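Local atomic coordinates of thioredoxin-like protein (Parabacteroides distasonis, PDB entry 4FO5), a protein that adopts a thioredoxin-like fold and is assigned to the AhpC/TSA family, but lacks the paired redox cysteines of thioredoxins, so its function is unknown. Residues A25-Q30 with F118-E123; N38-Y43 with S78-T83; G114-L119 with I127-T132. All coordinates share one frame; numbering follows the deposited sequence.

Contact 1. Residues A25-Q30 with F118-E123; sequences ASFHNQ and FLINDE
The ring of Phe27 receives the CD1 methyl of Ile120 on one face: the carbon sits 3.6 Å from the ring centroid and only 10° off the normal, a CH-pi contact. The His28 ring has Ser26 OG over one face. The CG2 branch of Ile120 meets CB of Phe27, so both arms of the isoleucine are used. The contact joins the loop before strand 34-40 to the end of strand 117-120 and the turn beyond it, within the thioredoxin fold. Leu37 of strand 34-40 also touches both side chains. With an alanine replacing Phe27, the CD1 methyl of Ile120 is likely to lose its aromatic platform, leaving a gap beside strand 34-40. Beyond the ring the contact turns polar. Asn29 N donates to Asp122 O over 3.0 Å, and His28 CA makes a C-H...O contact with the same oxygen. The Asn29 amide crosses the Asp122 side chain at about a right angle, its plane 57° from the carboxylate. Its CG lies between the backbone N and the carbonyl carbon (chi1 63°), which lets ND2 turn back to Phe27 O at 2.9 Å; Arg33 O is a second acceptor for ND2. After strand 117-120, Asn121 OD1 accepts from Glu123 N in an Asx turn. One water spans Phe27 O and Asn121 O, and another gives hydrogen bonds to Asp122 OD2 and, at 2.7 Å, to Asn29 O.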
ATOM      1  N   ALA A  25      -5.144  -2.959  11.100  1.00 71.58           N
ATOM      2  CA  ALA A  25      -6.523  -3.147  10.626  1.00 69.74           C
ATOM      3  C   ALA A  25      -6.523  -4.080   9.408  1.00 67.44           C
ATOM      4  O   ALA A  25      -5.679  -3.914   8.519  1.00 67.33           O
ATOM      5  CB  ALA A  25      -7.144  -1.796  10.273  1.00 69.98           C
ATOM      6  N   SER A  26      -7.427  -5.083   9.387  1.00 59.50           N
ATOM      7  CA  SER A  26      -7.499  -6.109   8.336  1.00 56.49           C
ATOM      8  C   SER A  26      -7.890  -5.576   6.915  1.00 53.90           C
ATOM      9  O   SER A  26      -8.396  -4.459   6.759  1.00 52.65           O
ATOM     10  CB  SER A  26      -8.479  -7.204   8.745  1.00 61.00           C
ATOM     11  OG  SER A  26      -9.769  -6.667   8.983  1.00 69.96           O
ATOM     12  N   PHE A  27      -7.625  -6.391   5.880  1.00 45.29           N
ATOM     13  CA  PHE A  27      -8.033  -6.037   4.516  1.00 42.15           C
ATOM     14  C   PHE A  27      -9.495  -6.418   4.384  1.00 45.65           C
ATOM     15  O   PHE A  27     -10.296  -5.642   3.863  1.00 45.86           O
ATOM     16  CB  PHE A  27      -7.159  -6.720   3.434  1.00 41.76           C
ATOM     17  CG  PHE A  27      -5.686  -6.369   3.438  1.00 41.08           C
ATOM     18  CD1 PHE A  27      -5.267  -5.040   3.463  1.00 42.56           C
ATOM     19  CD2 PHE A  27      -4.716  -7.370   3.378  1.00 42.22           C
ATOM     20  CE1 PHE A  27      -3.904  -4.715   3.451  1.00 42.21           C
ATOM     21  CE2 PHE A  27      -3.358  -7.050   3.397  1.00 43.79           C
ATOM     22  CZ  PHE A  27      -2.962  -5.723   3.413  1.00 41.52           C
ATOM     23  N   HIS A  28      -9.859  -7.579   4.955  1.00 41.06           N
ATOM     24  CA  HIS A  28     -11.233  -8.061   4.930  1.00 41.52           C
ATOM     25  C   HIS A  28     -12.123  -7.164   5.798  1.00 45.55           C
ATOM     26  O   HIS A  28     -11.710  -6.704   6.865  1.00 44.70           O
ATOM     27  CB  HIS A  28     -11.335  -9.550   5.326  1.00 43.60           C
ATOM     28  CG  HIS A  28     -11.165  -9.849   6.786  1.00 49.06           C
ATOM     29  ND1 HIS A  28     -10.005 -10.438   7.274  1.00 51.03           N
ATOM     30  CD2 HIS A  28     -12.051  -9.724   7.810  1.00 52.69           C
ATOM     31  CE1 HIS A  28     -10.213 -10.620   8.573  1.00 51.66           C
ATOM     32  NE2 HIS A  28     -11.422 -10.189   8.943  1.00 53.13           N
ATOM     33  N   ASN A  29     -13.324  -6.877   5.297  1.00 42.85           N
ATOM     34  CA  ASN A  29     -14.306  -6.029   5.966  1.00 44.35           C
ATOM     35  C   ASN A  29     -15.683  -6.326   5.400  1.00 49.73           C
ATOM     36  O   ASN A  29     -15.788  -6.960   4.348  1.00 46.66           O
ATOM     37  CB  ASN A  29     -13.931  -4.533   5.812  1.00 44.64           C
ATOM     38  CG  ASN A  29     -13.930  -4.027   4.386  1.00 44.78           C
ATOM     39  OD1 ASN A  29     -14.948  -3.557   3.863  1.00 42.00           O
ATOM     40  ND2 ASN A  29     -12.787  -4.092   3.734  1.00 34.91           N
ATOM     41  N   GLN A  30     -16.735  -5.902   6.112  1.00 53.21           N
ATOM     42  CA  GLN A  30     -18.129  -6.106   5.716  1.00 56.66           C
ATOM     43  C   GLN A  30     -18.752  -4.798   5.193  1.00 62.77           C
ATOM     44  O   GLN A  30     -19.977  -4.638   5.242  1.00 66.96           O
ATOM     45  CB  GLN A  30     -18.949  -6.672   6.904  1.00 61.44           C
ATOM     46  CG  GLN A  30     -18.769  -8.179   7.133  1.00 81.59           C
ATOM     47  CD  GLN A  30     -18.822  -8.982   5.849  1.00107.81           C
ATOM     48  OE1 GLN A  30     -17.840  -9.627   5.451  1.00103.89           O
ATOM     49  NE2 GLN A  30     -19.967  -8.947   5.162  1.00100.50           N
ATOM     50  N   PHE A 118      -0.726  -2.774  -4.537  1.00 27.75           N
ATOM     51  CA  PHE A 118      -1.763  -3.770  -4.754  1.00 26.69           C
ATOM     52  C   PHE A 118      -3.106  -3.206  -4.365  1.00 30.43           C
ATOM     53  O   PHE A 118      -3.241  -2.607  -3.302  1.00 30.70           O
ATOM     54  CB  PHE A 118      -1.486  -5.043  -3.902  1.00 27.59           C
ATOM     55  CG  PHE A 118      -0.118  -5.656  -4.075  1.00 29.42           C
ATOM     56  CD1 PHE A 118       0.959  -5.221  -3.308  1.00 31.52           C
ATOM     57  CD2 PHE A 118       0.107  -6.626  -5.038  1.00 32.86           C
ATOM     58  CE1 PHE A 118       2.231  -5.746  -3.501  1.00 33.15           C
ATOM     59  CE2 PHE A 118       1.377  -7.184  -5.202  1.00 37.39           C
ATOM     60  CZ  PHE A 118       2.426  -6.755  -4.415  1.00 34.47           C
ATOM     61  N   LEU A 119      -4.091  -3.371  -5.233  1.00 27.44           N
ATOM     62  CA  LEU A 119      -5.466  -3.028  -4.927  1.00 27.19           C
ATOM     63  C   LEU A 119      -6.119  -4.324  -4.404  1.00 29.76           C
ATOM     64  O   LEU A 119      -6.190  -5.321  -5.123  1.00 29.38           O
ATOM     65  CB  LEU A 119      -6.192  -2.441  -6.146  1.00 27.73           C
ATOM     66  CG  LEU A 119      -7.633  -1.959  -5.905  1.00 31.78           C
ATOM     67  CD1 LEU A 119      -7.683  -0.846  -4.839  1.00 31.46           C
ATOM     68  CD2 LEU A 119      -8.237  -1.457  -7.194  1.00 35.67           C
ATOM     69  N   ILE A 120      -6.488  -4.322  -3.127  1.00 25.05           N
ATOM     70  CA  ILE A 120      -7.067  -5.451  -2.419  1.00 25.98           C
ATOM     71  C   ILE A 120      -8.552  -5.169  -2.154  1.00 32.26           C
ATOM     72  O   ILE A 120      -8.888  -4.110  -1.613  1.00 31.07           O
ATOM     73  CB  ILE A 120      -6.251  -5.709  -1.100  1.00 27.38           C
ATOM     74  CG1 ILE A 120      -4.717  -5.901  -1.406  1.00 27.00           C
ATOM     75  CG2 ILE A 120      -6.829  -6.882  -0.320  1.00 26.07           C
ATOM     76  CD1 ILE A 120      -3.735  -5.821  -0.174  1.00 28.93           C
ATOM     77  N   ASN A 121      -9.440  -6.148  -2.487  1.00 30.32           N
ATOM     78  CA  ASN A 121     -10.881  -5.980  -2.283  1.00 30.46           C
ATOM     79  C   ASN A 121     -11.254  -6.276  -0.808  1.00 31.96           C
ATOM     80  O   ASN A 121     -10.368  -6.550  -0.007  1.00 30.44           O
ATOM     81  CB  ASN A 121     -11.703  -6.825  -3.287  1.00 33.49           C
ATOM     82  CG  ASN A 121     -11.694  -8.333  -3.101  1.00 39.69           C
ATOM     83  OD1 ASN A 121     -11.187  -8.887  -2.123  1.00 34.00           O
ATOM     84  ND2 ASN A 121     -12.251  -9.032  -4.056  1.00 32.06           N
ATOM     85  N   ASP A 122     -12.553  -6.187  -0.458  1.00 30.13           N
ATOM     86  CA  ASP A 122     -13.078  -6.361   0.906  1.00 31.09           C
ATOM     87  C   ASP A 122     -12.958  -7.819   1.420  1.00 35.80           C
ATOM     88  O   ASP A 122     -13.235  -8.083   2.585  1.00 35.67           O
ATOM     89  CB  ASP A 122     -14.556  -5.908   0.963  1.00 35.91           C
ATOM     90  CG  ASP A 122     -15.511  -6.659   0.036  1.00 46.19           C
ATOM     91  OD1 ASP A 122     -15.032  -7.290  -0.941  1.00 49.68           O
ATOM     92  OD2 ASP A 122     -16.731  -6.501   0.200  1.00 47.68           O
ATOM     93  N   GLU A 123     -12.544  -8.747   0.548  1.00 33.51           N
ATOM     94  CA  GLU A 123     -12.340 -10.145   0.892  1.00 34.23           C
ATOM     95  C   GLU A 123     -10.838 -10.484   0.985  1.00 34.77           C
ATOM     96  O   GLU A 123     -10.487 -11.655   1.120  1.00 33.69           O
ATOM     97  CB  GLU A 123     -13.044 -11.040  -0.127  1.00 37.06           C
ATOM     98  CG  GLU A 123     -14.550 -11.022   0.026  1.00 50.01           C
ATOM     99  CD  GLU A 123     -15.306 -11.805  -1.025  1.00 71.49           C
ATOM    100  OE1 GLU A 123     -14.672 -12.613  -1.740  1.00 61.49           O
ATOM    101  OE2 GLU A 123     -16.537 -11.605  -1.138  1.00 71.47           O
TER
HETATM  102  O   HOH W   1      -9.412  -4.366   1.649  1.00 32.69           O
HETATM  103  O   HOH W   2     -17.631  -6.192   2.508  1.00 52.60           O
HETATM  104  O   HOH W   3     -15.306 -10.016   3.772  1.00 38.61           O

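Contact 2. Residues N38-Y43 with S78-T83; sequences NFWAAY and SIFTET
Trp40, the last residue of strand 34-40, is the first of its segment to meet helix 77-87, and it does so with the far end of its indole. Its CG is placed between the backbone N and the carbonyl carbon (chi1 69°), and from there the six-membered ring reaches across to the helix. CZ3 and CH2 each lie 3.6 Å from the CG2 methyl of Thr83, which sits at the edge of the indole near its plane. The two side chains come from opposite directions. Phe80, one turn earlier on the helix, adds a looser contact, with its CD1 4.3 Å from CZ2 of Trp40; the ring of His96 meets Phe80 at a small interplanar angle. Ser47 and Asn51 of helix 45-58 also touch Trp40.

Two residues on, past the end of the strand, Ala42 directs its CB at the helix. This methyl lies 3.8 Å from CG2 of Ile79 and 3.6 Å from OG1 of Thr83, and so bridges two residues one helical turn apart. The backbone N of Ala42 is hydrogen-bonded to Asp74 OD2. The loop leads into helix 45-58 at the point where thioredoxins carry their CXXC motif, whose cysteines are absent here.

Thr83 shows two characters. With OG1 beside its own backbone N and opposite the carbonyl carbon (chi1 -56°), the hydroxyl donates to Ile79 O at 2.6 Å, while CG2 is left to face the tryptophan. Ile79 O also accepts the helical bond from Thr83 N, and the two donors approach from opposite faces of the carbonyl plane. The threonine hydroxyl is thus satisfied inside its own helix, and what joins strand end, loop and helix across this partly buried interface is van der Waals packing of methyl groups and aromatic carbons.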
ATOM      1  N   ASN A  38       0.550   0.001  -0.596  1.00 27.03           N
ATOM      2  CA  ASN A  38       1.676   0.505  -1.348  1.00 28.17           C
ATOM      3  C   ASN A  38       2.990   0.429  -0.556  1.00 32.71           C
ATOM      4  O   ASN A  38       3.026   0.777   0.611  1.00 35.22           O
ATOM      5  CB  ASN A  38       1.404   1.932  -1.800  1.00 28.52           C
ATOM      6  CG  ASN A  38       2.477   2.458  -2.685  1.00 39.00           C
ATOM      7  OD1 ASN A  38       2.717   1.936  -3.765  1.00 35.11           O
ATOM      8  ND2 ASN A  38       3.141   3.519  -2.249  1.00 31.91           N
ATOM      9  N   PHE A  39       4.051  -0.069  -1.192  1.00 26.90           N
ATOM     10  CA  PHE A  39       5.384  -0.165  -0.600  1.00 26.56           C
ATOM     11  C   PHE A  39       6.268   0.841  -1.251  1.00 31.37           C
ATOM     12  O   PHE A  39       6.269   0.969  -2.478  1.00 30.90           O
ATOM     13  CB  PHE A  39       5.968  -1.582  -0.760  1.00 29.32           C
ATOM     14  CG  PHE A  39       5.175  -2.621  -0.005  1.00 29.72           C
ATOM     15  CD1 PHE A  39       5.383  -2.824   1.352  1.00 31.48           C
ATOM     16  CD2 PHE A  39       4.156  -3.332  -0.631  1.00 30.50           C
ATOM     17  CE1 PHE A  39       4.644  -3.784   2.056  1.00 33.52           C
ATOM     18  CE2 PHE A  39       3.429  -4.298   0.065  1.00 33.00           C
ATOM     19  CZ  PHE A  39       3.670  -4.510   1.404  1.00 32.39           C
ATOM     20  N   TRP A  40       7.039   1.556  -0.437  1.00 29.86           N
ATOM     21  CA  TRP A  40       7.965   2.575  -0.902  1.00 31.25           C
ATOM     22  C   TRP A  40       9.076   2.767   0.129  1.00 36.93           C
ATOM     23  O   TRP A  40       9.009   2.216   1.222  1.00 36.23           O
ATOM     24  CB  TRP A  40       7.216   3.917  -1.150  1.00 29.01           C
ATOM     25  CG  TRP A  40       6.733   4.556   0.118  1.00 29.34           C
ATOM     26  CD1 TRP A  40       5.693   4.145   0.892  1.00 30.70           C
ATOM     27  CD2 TRP A  40       7.335   5.661   0.807  1.00 30.73           C
ATOM     28  NE1 TRP A  40       5.582   4.945   2.002  1.00 30.78           N
ATOM     29  CE2 TRP A  40       6.588   5.877   1.984  1.00 33.48           C
ATOM     30  CE3 TRP A  40       8.439   6.488   0.544  1.00 33.76           C
ATOM     31  CZ2 TRP A  40       6.906   6.889   2.904  1.00 34.27           C
ATOM     32  CZ3 TRP A  40       8.757   7.486   1.462  1.00 36.27           C
ATOM     33  CH2 TRP A  40       7.987   7.686   2.615  1.00 36.31           C
ATOM     34  N   ALA A  41      10.081   3.567  -0.220  1.00 34.78           N
ATOM     35  CA  ALA A  41      11.179   3.959   0.665  1.00 37.51           C
ATOM     36  C   ALA A  41      11.767   5.256   0.148  1.00 43.33           C
ATOM     37  O   ALA A  41      11.805   5.454  -1.068  1.00 41.90           O
ATOM     38  CB  ALA A  41      12.246   2.876   0.730  1.00 40.43           C
ATOM     39  N   ALA A  42      12.210   6.143   1.059  1.00 43.38           N
ATOM     40  CA  ALA A  42      12.837   7.418   0.697  1.00 46.18           C
ATOM     41  C   ALA A  42      14.070   7.197  -0.205  1.00 51.97           C
ATOM     42  O   ALA A  42      14.320   8.019  -1.083  1.00 53.82           O
ATOM     43  CB  ALA A  42      13.231   8.187   1.952  1.00 49.14           C
ATOM     44  N   TYR A  43      14.784   6.047  -0.040  1.00 47.97           N
ATOM     45  CA  TYR A  43      15.959   5.688  -0.850  1.00 49.29           C
ATOM     46  C   TYR A  43      15.582   5.255  -2.301  1.00 52.84           C
ATOM     47  O   TYR A  43      16.478   5.042  -3.113  1.00 54.88           O
ATOM     48  CB  TYR A  43      16.826   4.607  -0.162  1.00 50.50           C
ATOM     49  CG  TYR A  43      16.191   3.238  -0.005  1.00 48.02           C
ATOM     50  CD1 TYR A  43      16.071   2.375  -1.092  1.00 48.37           C
ATOM     51  CD2 TYR A  43      15.839   2.753   1.253  1.00 48.27           C
ATOM     52  CE1 TYR A  43      15.555   1.088  -0.944  1.00 47.98           C
ATOM     53  CE2 TYR A  43      15.317   1.470   1.414  1.00 47.32           C
ATOM     54  CZ  TYR A  43      15.166   0.643   0.310  1.00 53.75           C
ATOM     55  OH  TYR A  43      14.634  -0.621   0.456  1.00 53.69           O
ATOM     56  N   SER A  78      13.152   8.211  11.787  1.00 60.55           N
ATOM     57  CA  SER A  78      13.362   9.647  11.584  1.00 60.18           C
ATOM     58  C   SER A  78      13.337   9.990  10.094  1.00 60.32           C
ATOM     59  O   SER A  78      12.808  11.040   9.733  1.00 58.33           O
ATOM     60  CB  SER A  78      14.664  10.114  12.238  1.00 67.70           C
ATOM     61  OG  SER A  78      15.797   9.426  11.737  1.00 76.29           O
ATOM     62  N   ILE A  79      13.853   9.083   9.231  1.00 56.28           N
ATOM     63  CA  ILE A  79      13.829   9.237   7.773  1.00 54.35           C
ATOM     64  C   ILE A  79      12.362   9.143   7.296  1.00 54.80           C
ATOM     65  O   ILE A  79      11.947   9.963   6.486  1.00 53.28           O
ATOM     66  CB  ILE A  79      14.762   8.210   7.064  1.00 58.27           C
ATOM     67  CG1 ILE A  79      16.261   8.464   7.372  1.00 63.04           C
ATOM     68  CG2 ILE A  79      14.490   8.105   5.546  1.00 56.75           C
ATOM     69  CD1 ILE A  79      16.872   9.878   6.974  1.00 78.06           C
ATOM     70  N   PHE A  80      11.575   8.190   7.838  1.00 50.12           N
ATOM     71  CA  PHE A  80      10.153   8.044   7.493  1.00 46.24           C
ATOM     72  C   PHE A  80       9.363   9.300   7.899  1.00 50.05           C
ATOM     73  O   PHE A  80       8.596   9.824   7.095  1.00 47.88           O
ATOM     74  CB  PHE A  80       9.546   6.786   8.144  1.00 46.98           C
ATOM     75  CG  PHE A  80       8.034   6.761   8.266  1.00 45.69           C
ATOM     76  CD1 PHE A  80       7.235   6.460   7.167  1.00 45.25           C
ATOM     77  CD2 PHE A  80       7.413   7.024   9.483  1.00 48.24           C
ATOM     78  CE1 PHE A  80       5.840   6.421   7.283  1.00 44.40           C
ATOM     79  CE2 PHE A  80       6.020   6.990   9.599  1.00 49.43           C
ATOM     80  CZ  PHE A  80       5.240   6.695   8.497  1.00 44.80           C
ATOM     81  N   THR A  81       9.571   9.779   9.131  1.00 48.63           N
ATOM     82  CA  THR A  81       8.895  10.934   9.714  1.00 49.56           C
ATOM     83  C   THR A  81       9.155  12.210   8.900  1.00 54.51           C
ATOM     84  O   THR A  81       8.193  12.861   8.492  1.00 53.99           O
ATOM     85  CB  THR A  81       9.299  11.057  11.196  1.00 58.75           C
ATOM     86  OG1 THR A  81       8.567  10.051  11.901  1.00 57.88           O
ATOM     87  CG2 THR A  81       8.990  12.421  11.797  1.00 59.34           C
ATOM     88  N   GLU A  82      10.427  12.538   8.646  1.00 52.51           N
ATOM     89  CA  GLU A  82      10.857  13.720   7.888  1.00 53.38           C
ATOM     90  C   GLU A  82      10.294  13.701   6.453  1.00 52.74           C
ATOM     91  O   GLU A  82       9.773  14.720   5.998  1.00 51.60           O
ATOM     92  CB  GLU A  82      12.397  13.767   7.868  1.00 57.74           C
ATOM     93  CG  GLU A  82      13.014  15.091   7.473  1.00 74.23           C
ATOM     94  CD  GLU A  82      14.527  15.046   7.365  1.00104.81           C
ATOM     95  OE1 GLU A  82      15.045  14.204   6.594  1.00 99.41           O
ATOM     96  OE2 GLU A  82      15.194  15.863   8.042  1.00105.21           O
ATOM     97  N   THR A  83      10.364  12.528   5.769  1.00 46.52           N
ATOM     98  CA  THR A  83       9.899  12.333   4.389  1.00 43.61           C
ATOM     99  C   THR A  83       8.382  12.566   4.272  1.00 44.74           C
ATOM    100  O   THR A  83       7.949  13.317   3.403  1.00 42.21           O
ATOM    101  CB  THR A  83      10.301  10.931   3.864  1.00 48.25           C
ATOM    102  OG1 THR A  83      11.717  10.770   3.984  1.00 52.16           O
ATOM    103  CG2 THR A  83       9.929  10.726   2.423  1.00 44.41           C
TER

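Contact 3. Residues G114-L119 with I127-T132; sequences GFKNFL and IAANVT
A beta hairpin formed by strands 117-120 and 126-129 makes up this contact, antiparallel and carrying a classic beta bulge. At the bulge Ile127 and Ala128 both face Leu119: Ile127 N donates to Leu119 O at 2.8 Å, nearly along the C=O axis, and Ala128 N adds a weak bond to the same oxygen. Leu119 N in turn donates to Ala128 O, while Phe118 and Ala129 form the adjacent non-hydrogen-bonded pair. Leu119 and Ile127 cross obliquely, CD2 lying 3.8 Å from CD1.

Beyond the end of strand 126-129, the Asn117 side chain pairs with the backbone of Val131. Its OD1 accepts from Val131 N at 2.7 Å, and its ND2 donates to Val131 O at 2.9 Å with an N-H...O angle of 171°, in the carbonyl plane and on a lone pair. These two bonds fix the rotation of the amide, while Asn117 O binds Asn130 N. Lys116 lies across Asn130 at about a right angle; CG is anti to its backbone N (chi1 -164°) and the chain runs out extended, passing CG within 3.1 Å of Asn130 OD1.

Strand 126-129 is an outer strand of the sheet, and strand 117-120 stands between it and strand 34-40. Leu119 and Val131 both pack on Leu136 and Ile139 of helix 133-140, whose N-cap is Thr132.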
ATOM      1  N   GLY A 114      11.273  -5.283  -6.542  1.00 48.83           N
ATOM      2  CA  GLY A 114      10.948  -3.864  -6.603  1.00 46.94           C
ATOM      3  C   GLY A 114       9.721  -3.476  -5.803  1.00 47.12           C
ATOM      4  O   GLY A 114       8.868  -4.317  -5.497  1.00 45.34           O
ATOM      5  N   PHE A 115       9.632  -2.184  -5.458  1.00 42.16           N
ATOM      6  CA  PHE A 115       8.506  -1.615  -4.735  1.00 39.61           C
ATOM      7  C   PHE A 115       7.287  -1.646  -5.634  1.00 44.31           C
ATOM      8  O   PHE A 115       7.377  -1.340  -6.820  1.00 47.64           O
ATOM      9  CB  PHE A 115       8.829  -0.209  -4.248  1.00 40.89           C
ATOM     10  CG  PHE A 115       9.835  -0.255  -3.130  1.00 43.95           C
ATOM     11  CD1 PHE A 115       9.573  -0.966  -1.966  1.00 47.63           C
ATOM     12  CD2 PHE A 115      11.054   0.387  -3.249  1.00 48.13           C
ATOM     13  CE1 PHE A 115      10.506  -1.010  -0.929  1.00 50.74           C
ATOM     14  CE2 PHE A 115      11.982   0.351  -2.210  1.00 53.38           C
ATOM     15  CZ  PHE A 115      11.704  -0.350  -1.059  1.00 51.26           C
ATOM     16  N   LYS A 116       6.178  -2.085  -5.075  1.00 37.17           N
ATOM     17  CA  LYS A 116       4.951  -2.368  -5.782  1.00 36.26           C
ATOM     18  C   LYS A 116       3.751  -1.900  -4.957  1.00 36.36           C
ATOM     19  O   LYS A 116       3.896  -1.604  -3.770  1.00 34.34           O
ATOM     20  CB  LYS A 116       4.935  -3.917  -5.946  1.00 41.08           C
ATOM     21  CG  LYS A 116       3.980  -4.526  -6.964  1.00 66.40           C
ATOM     22  CD  LYS A 116       4.420  -5.946  -7.335  1.00 77.51           C
ATOM     23  CE  LYS A 116       3.423  -6.683  -8.200  1.00 83.27           C
ATOM     24  NZ  LYS A 116       3.718  -8.142  -8.273  1.00 85.89           N
ATOM     25  N   ASN A 117       2.578  -1.820  -5.591  1.00 31.13           N
ATOM     26  CA  ASN A 117       1.316  -1.531  -4.940  1.00 29.22           C
ATOM     27  C   ASN A 117       0.299  -2.607  -5.351  1.00 32.62           C
ATOM     28  O   ASN A 117       0.476  -3.296  -6.365  1.00 32.86           O
ATOM     29  CB  ASN A 117       0.801  -0.107  -5.203  1.00 31.15           C
ATOM     30  CG  ASN A 117       0.169   0.174  -6.549  1.00 45.42           C
ATOM     31  OD1 ASN A 117      -0.623  -0.609  -7.108  1.00 36.17           O
ATOM     32  ND2 ASN A 117       0.402   1.373  -7.035  1.00 40.81           N
ATOM     33  N   PHE A 118      -0.726  -2.774  -4.537  1.00 27.75           N
ATOM     34  CA  PHE A 118      -1.763  -3.770  -4.754  1.00 26.69           C
ATOM     35  C   PHE A 118      -3.106  -3.206  -4.365  1.00 30.43           C
ATOM     36  O   PHE A 118      -3.241  -2.607  -3.302  1.00 30.70           O
ATOM     37  CB  PHE A 118      -1.486  -5.043  -3.902  1.00 27.59           C
ATOM     38  CG  PHE A 118      -0.118  -5.656  -4.075  1.00 29.42           C
ATOM     39  CD1 PHE A 118       0.959  -5.221  -3.308  1.00 31.52           C
ATOM     40  CD2 PHE A 118       0.107  -6.626  -5.038  1.00 32.86           C
ATOM     41  CE1 PHE A 118       2.231  -5.746  -3.501  1.00 33.15           C
ATOM     42  CE2 PHE A 118       1.377  -7.184  -5.202  1.00 37.39           C
ATOM     43  CZ  PHE A 118       2.426  -6.755  -4.415  1.00 34.47           C
ATOM     44  N   LEU A 119      -4.091  -3.371  -5.233  1.00 27.44           N
ATOM     45  CA  LEU A 119      -5.466  -3.028  -4.927  1.00 27.19           C
ATOM     46  C   LEU A 119      -6.119  -4.324  -4.404  1.00 29.76           C
ATOM     47  O   LEU A 119      -6.190  -5.321  -5.123  1.00 29.38           O
ATOM     48  CB  LEU A 119      -6.192  -2.441  -6.146  1.00 27.73           C
ATOM     49  CG  LEU A 119      -7.633  -1.959  -5.905  1.00 31.78           C
ATOM     50  CD1 LEU A 119      -7.683  -0.846  -4.839  1.00 31.46           C
ATOM     51  CD2 LEU A 119      -8.237  -1.457  -7.194  1.00 35.67           C
ATOM     52  N   ILE A 127      -6.954  -7.596  -6.539  1.00 29.78           N
ATOM     53  CA  ILE A 127      -7.722  -7.485  -7.778  1.00 30.70           C
ATOM     54  C   ILE A 127      -6.914  -6.710  -8.854  1.00 32.04           C
ATOM     55  O   ILE A 127      -7.292  -6.726 -10.012  1.00 29.95           O
ATOM     56  CB  ILE A 127      -9.121  -6.872  -7.547  1.00 34.66           C
ATOM     57  CG1 ILE A 127      -9.025  -5.522  -6.809  1.00 34.26           C
ATOM     58  CG2 ILE A 127     -10.035  -7.881  -6.814  1.00 36.16           C
ATOM     59  CD1 ILE A 127     -10.207  -4.642  -6.943  1.00 39.26           C
ATOM     60  N   ALA A 128      -5.838  -6.016  -8.461  1.00 29.90           N
ATOM     61  CA  ALA A 128      -4.975  -5.253  -9.368  1.00 30.41           C
ATOM     62  C   ALA A 128      -3.600  -5.040  -8.727  1.00 35.93           C
ATOM     63  O   ALA A 128      -3.483  -5.013  -7.510  1.00 32.84           O
ATOM     64  CB  ALA A 128      -5.606  -3.908  -9.726  1.00 31.07           C
ATOM     65  N   ALA A 129      -2.563  -4.909  -9.558  1.00 36.18           N
ATOM     66  CA  ALA A 129      -1.183  -4.715  -9.112  1.00 36.54           C
ATOM     67  C   ALA A 129      -0.607  -3.527  -9.845  1.00 38.93           C
ATOM     68  O   ALA A 129      -1.025  -3.274 -10.973  1.00 40.44           O
ATOM     69  CB  ALA A 129      -0.358  -5.973  -9.401  1.00 38.68           C
ATOM     70  N   ASN A 130       0.316  -2.791  -9.212  1.00 34.01           N
ATOM     71  CA  ASN A 130       0.997  -1.597  -9.765  1.00 35.78           C
ATOM     72  C   ASN A 130       0.014  -0.680 -10.463  1.00 38.80           C
ATOM     73  O   ASN A 130       0.174  -0.419 -11.644  1.00 38.43           O
ATOM     74  CB  ASN A 130       2.124  -1.996 -10.741  1.00 42.25           C
ATOM     75  CG  ASN A 130       3.176  -2.838 -10.082  1.00 73.50           C
ATOM     76  OD1 ASN A 130       3.894  -2.378  -9.181  1.00 74.20           O
ATOM     77  ND2 ASN A 130       3.238  -4.104 -10.473  1.00 60.71           N
ATOM     78  N   VAL A 131      -1.024  -0.237  -9.740  1.00 34.52           N
ATOM     79  CA  VAL A 131      -2.040   0.625 -10.312  0.50 35.07           C
ATOM     80  C   VAL A 131      -1.503   2.079 -10.311  1.00 38.76           C
ATOM     81  O   VAL A 131      -0.769   2.474  -9.391  1.00 35.77           O
ATOM     82  CB  VAL A 131      -3.398   0.445  -9.570  0.50 38.77           C
ATOM     83  CG1 VAL A 131      -3.493   1.276  -8.295  0.50 38.00           C
ATOM     84  CG2 VAL A 131      -4.570   0.725 -10.485  0.50 40.28           C
ATOM     85  N   THR A 132      -1.844   2.830 -11.351  1.00 37.31           N
ATOM     86  CA  THR A 132      -1.475   4.226 -11.508  1.00 37.61           C
ATOM     87  C   THR A 132      -2.575   5.032 -10.840  1.00 41.77           C
ATOM     88  O   THR A 132      -3.679   4.486 -10.690  1.00 42.13           O
ATOM     89  CB  THR A 132      -1.355   4.595 -13.001  1.00 43.28           C
ATOM     90  OG1 THR A 132      -2.618   4.402 -13.647  1.00 40.50           O
ATOM     91  CG2 THR A 132      -0.228   3.883 -13.707  1.00 43.20           C
TER

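All three contacts reach the same five-stranded mixed sheet. Contacts 1 and 3 share Phe118 and Leu119 on strand 117-120, and their centres are about 14 Å apart. Contact 2 starts from the neighbouring strand 34-40 and lies farther off, its centre about 24 Å from that of contact 1 and about 18 Å from that of contact 3. Along the chain contact 2 is nested within the loop closed by contact 1, and contact 3 follows contact 2. Phe39 packs on Phe118, and Phe39 N probably hydrogen-bonds to Lys116 O. The central strands thus connect the N-terminal loop, helix 77-87 and the C-terminal hairpin in one thioredoxin-like framework.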